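Local coordinates for yfhH hypothetical protein (Bacillus subtilis, PDB 1SF9), which is of unknown function but, as a homodimer of the DUF1811 family, has been proposed to act as a transcriptional regulator, at residues D93-S98 / S122-K127. Numbering follows the deposited sequence.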
loop_
_atom_site.group_PDB
_atom_site.type_symbol
_atom_site.label_atom_id
_atom_site.label_comp_id
_atom_site.label_asym_id
_atom_site.label_seq_id
_atom_site.Cartn_x
_atom_site.Cartn_y
_atom_site.Cartn_z
ATOM N N ASP A 93 -7.700 0.894 14.158
ATOM C CA ASP A 93 -8.856 0.427 13.388
ATOM C C ASP A 93 -8.745 -1.058 12.972
ATOM O O ASP A 93 -7.643 -1.612 12.875
ATOM C CB ASP A 93 -9.002 1.256 12.098
ATOM C CG ASP A 93 -9.350 2.719 12.345
ATOM O OD1 ASP A 93 -9.374 3.482 11.347
ATOM O OD2 ASP A 93 -9.602 3.117 13.505
ATOM N N GLU A 94 -9.900 -1.661 12.703
ATOM C CA GLU A 94 -10.024 -3.068 12.262
ATOM C C GLU A 94 -10.709 -3.019 10.913
ATOM O O GLU A 94 -11.630 -2.227 10.706
ATOM C CB GLU A 94 -10.870 -3.886 13.249
ATOM C CG GLU A 94 -10.071 -4.292 14.496
ATOM C CD GLU A 94 -10.852 -5.161 15.482
ATOM O OE1 GLU A 94 -11.889 -5.762 15.116
ATOM O OE2 GLU A 94 -10.406 -5.240 16.649
ATOM N N PHE A 95 -10.241 -3.856 9.997
ATOM C CA PHE A 95 -10.750 -3.868 8.637
ATOM C C PHE A 95 -11.157 -5.281 8.252
ATOM O O PHE A 95 -10.362 -6.210 8.325
ATOM C CB PHE A 95 -9.623 -3.369 7.726
ATOM C CG PHE A 95 -10.002 -3.233 6.275
ATOM C CD1 PHE A 95 -9.700 -4.233 5.370
ATOM C CD2 PHE A 95 -10.594 -2.058 5.803
ATOM C CE1 PHE A 95 -9.977 -4.065 4.013
ATOM C CE2 PHE A 95 -10.874 -1.887 4.441
ATOM C CZ PHE A 95 -10.559 -2.886 3.549
ATOM N N THR A 96 -12.398 -5.420 7.832
ATOM C CA THR A 96 -12.925 -6.704 7.394
ATOM C C THR A 96 -12.851 -6.764 5.872
ATOM O O THR A 96 -13.333 -5.871 5.180
ATOM C CB THR A 96 -14.381 -6.855 7.866
ATOM O OG1 THR A 96 -14.414 -6.742 9.307
ATOM C CG2 THR A 96 -14.962 -8.194 7.404
ATOM N N ILE A 97 -12.252 -7.830 5.349
ATOM C CA ILE A 97 -12.113 -7.961 3.906
ATOM C C ILE A 97 -13.396 -8.466 3.227
ATOM O O ILE A 97 -14.008 -9.423 3.687
ATOM C CB ILE A 97 -10.986 -8.945 3.561
ATOM C CG1 ILE A 97 -9.661 -8.395 4.090
ATOM C CG2 ILE A 97 -10.882 -9.149 2.019
ATOM C CD1 ILE A 97 -8.431 -9.213 3.600
ATOM N N SER A 98 -13.793 -7.808 2.142
ATOM C CA SER A 98 -14.961 -8.232 1.364
ATOM C C SER A 98 -14.426 -9.121 0.239
ATOM O O SER A 98 -14.957 -10.212 -0.040
ATOM C CB SER A 98 -15.713 -7.035 0.786
ATOM O OG SER A 98 -16.330 -6.280 1.834
ATOM N N SER A 122 -0.467 -4.906 2.291
ATOM C CA SER A 122 0.677 -4.700 3.160
ATOM C C SER A 122 0.353 -3.975 4.474
ATOM O O SER A 122 1.184 -3.981 5.376
ATOM C CB SER A 122 1.768 -3.913 2.427
ATOM O OG SER A 122 1.186 -2.798 1.793
ATOM N N VAL A 123 -0.819 -3.351 4.583
ATOM C CA VAL A 123 -1.152 -2.653 5.826
ATOM C C VAL A 123 -2.064 -3.480 6.722
ATOM O O VAL A 123 -2.448 -3.029 7.788
ATOM C CB VAL A 123 -1.813 -1.237 5.586
ATOM C CG1 VAL A 123 -0.973 -0.419 4.610
ATOM C CG2 VAL A 123 -3.220 -1.359 5.057
ATOM N N LEU A 124 -2.400 -4.700 6.301
ATOM C CA LEU A 124 -3.267 -5.552 7.113
ATOM C C LEU A 124 -2.459 -6.489 7.997
ATOM O O LEU A 124 -1.684 -7.314 7.512
ATOM C CB LEU A 124 -4.198 -6.364 6.220
ATOM C CG LEU A 124 -5.112 -5.508 5.347
ATOM C CD1 LEU A 124 -6.023 -6.463 4.568
ATOM C CD2 LEU A 124 -5.968 -4.543 6.185
ATOM N N GLN A 125 -2.633 -6.347 9.311
ATOM C CA GLN A 125 -1.905 -7.189 10.251
ATOM C C GLN A 125 -2.869 -8.164 10.911
ATOM O O GLN A 125 -3.975 -7.798 11.282
ATOM C CB GLN A 125 -1.239 -6.325 11.323
ATOM C CG GLN A 125 -0.278 -5.271 10.761
ATOM C CD GLN A 125 0.715 -5.832 9.743
ATOM O OE1 GLN A 125 1.395 -6.835 9.994
ATOM N NE2 GLN A 125 0.807 -5.173 8.582
ATOM N N GLU A 126 -2.463 -9.413 11.049
ATOM C CA GLU A 126 -3.349 -10.369 11.698
ATOM C C GLU A 126 -3.544 -9.923 13.146
ATOM O O GLU A 126 -2.620 -9.412 13.779
ATOM C CB GLU A 126 -2.776 -11.787 11.608
ATOM C CG GLU A 126 -3.201 -12.489 10.323
ATOM C CD GLU A 126 -2.661 -13.903 10.171
ATOM O OE1 GLU A 126 -3.160 -14.613 9.271
ATOM O OE2 GLU A 126 -1.746 -14.305 10.925
ATOM N N LYS A 127 -4.771 -10.076 13.639
ATOM C CA LYS A 127 -5.138 -9.687 14.999
ATOM C C LYS A 127 -4.276 -10.348 16.066
ATOM O O LYS A 127 -3.784 -11.462 15.877
ATOM C CB LYS A 127 -6.601 -10.046 15.266
ATOM C CG LYS A 127 -7.615 -9.258 14.458
ATOM C CD LYS A 127 -7.766 -7.851 15.002
ATOM C CE LYS A 127 -8.145 -7.880 16.474
ATOM N NZ LYS A 127 -8.341 -6.517 17.026
#
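Leu124 overlaps the side chains of Phe95 and Ile97 with its two methyl groups, one for each neighbour. Its CD2 lies 3.8 Å from CD1 of Phe95, and the next approach of the same methyl is to CB of Phe95, so the methyl sits obliquely beside CD1, close to where the ring joins CB. The other methyl, CD1 of Leu124, meets CD1 of Ile97 at 3.8 Å. Phe95 CG stands anti to the backbone N (chi1 -176°), a setting that brings the CD1 side of the ring to Leu124. Phe95 and Ile97, two residues apart on the strand, both leave the backbone toward the other segment, and Leu124 starts toward them. Both distances are ordinary van der Waals separations, and all three side chains are buried, which identifies a small apolar core.

At the exposed margin the contact changes character. Lys127 NZ donates to Glu94 OE2 in a salt bridge modelled at 2.5 Å, a length too short to be trusted and no evidence of unusual strength. The second oxygen, Glu94 OE1, stays 4.1 Å from Lys127 NZ, so the ammonium engages one oxygen and does not straddle the carboxylate. Glu94 reaches out extended beyond CG, whereas the Lys127 chain folds twice, at chi2 (-76°) and again at chi3, which turns NZ to the carboxylate; the two side chains meet nearly perpendicular.

The backbones stay apart, with Phe95 CA and Leu124 CA 7.8 Å from each other, because strand 85-88 lies between strands 94-101 and 124-126 in the antiparallel sheet. Backbone bonds tie Phe95 to Tyr86 on that intervening strand; Ala105 of strand 104-109 touches both Ile97 and Leu124, and Val123 packs on Thr68 of helix 57-74.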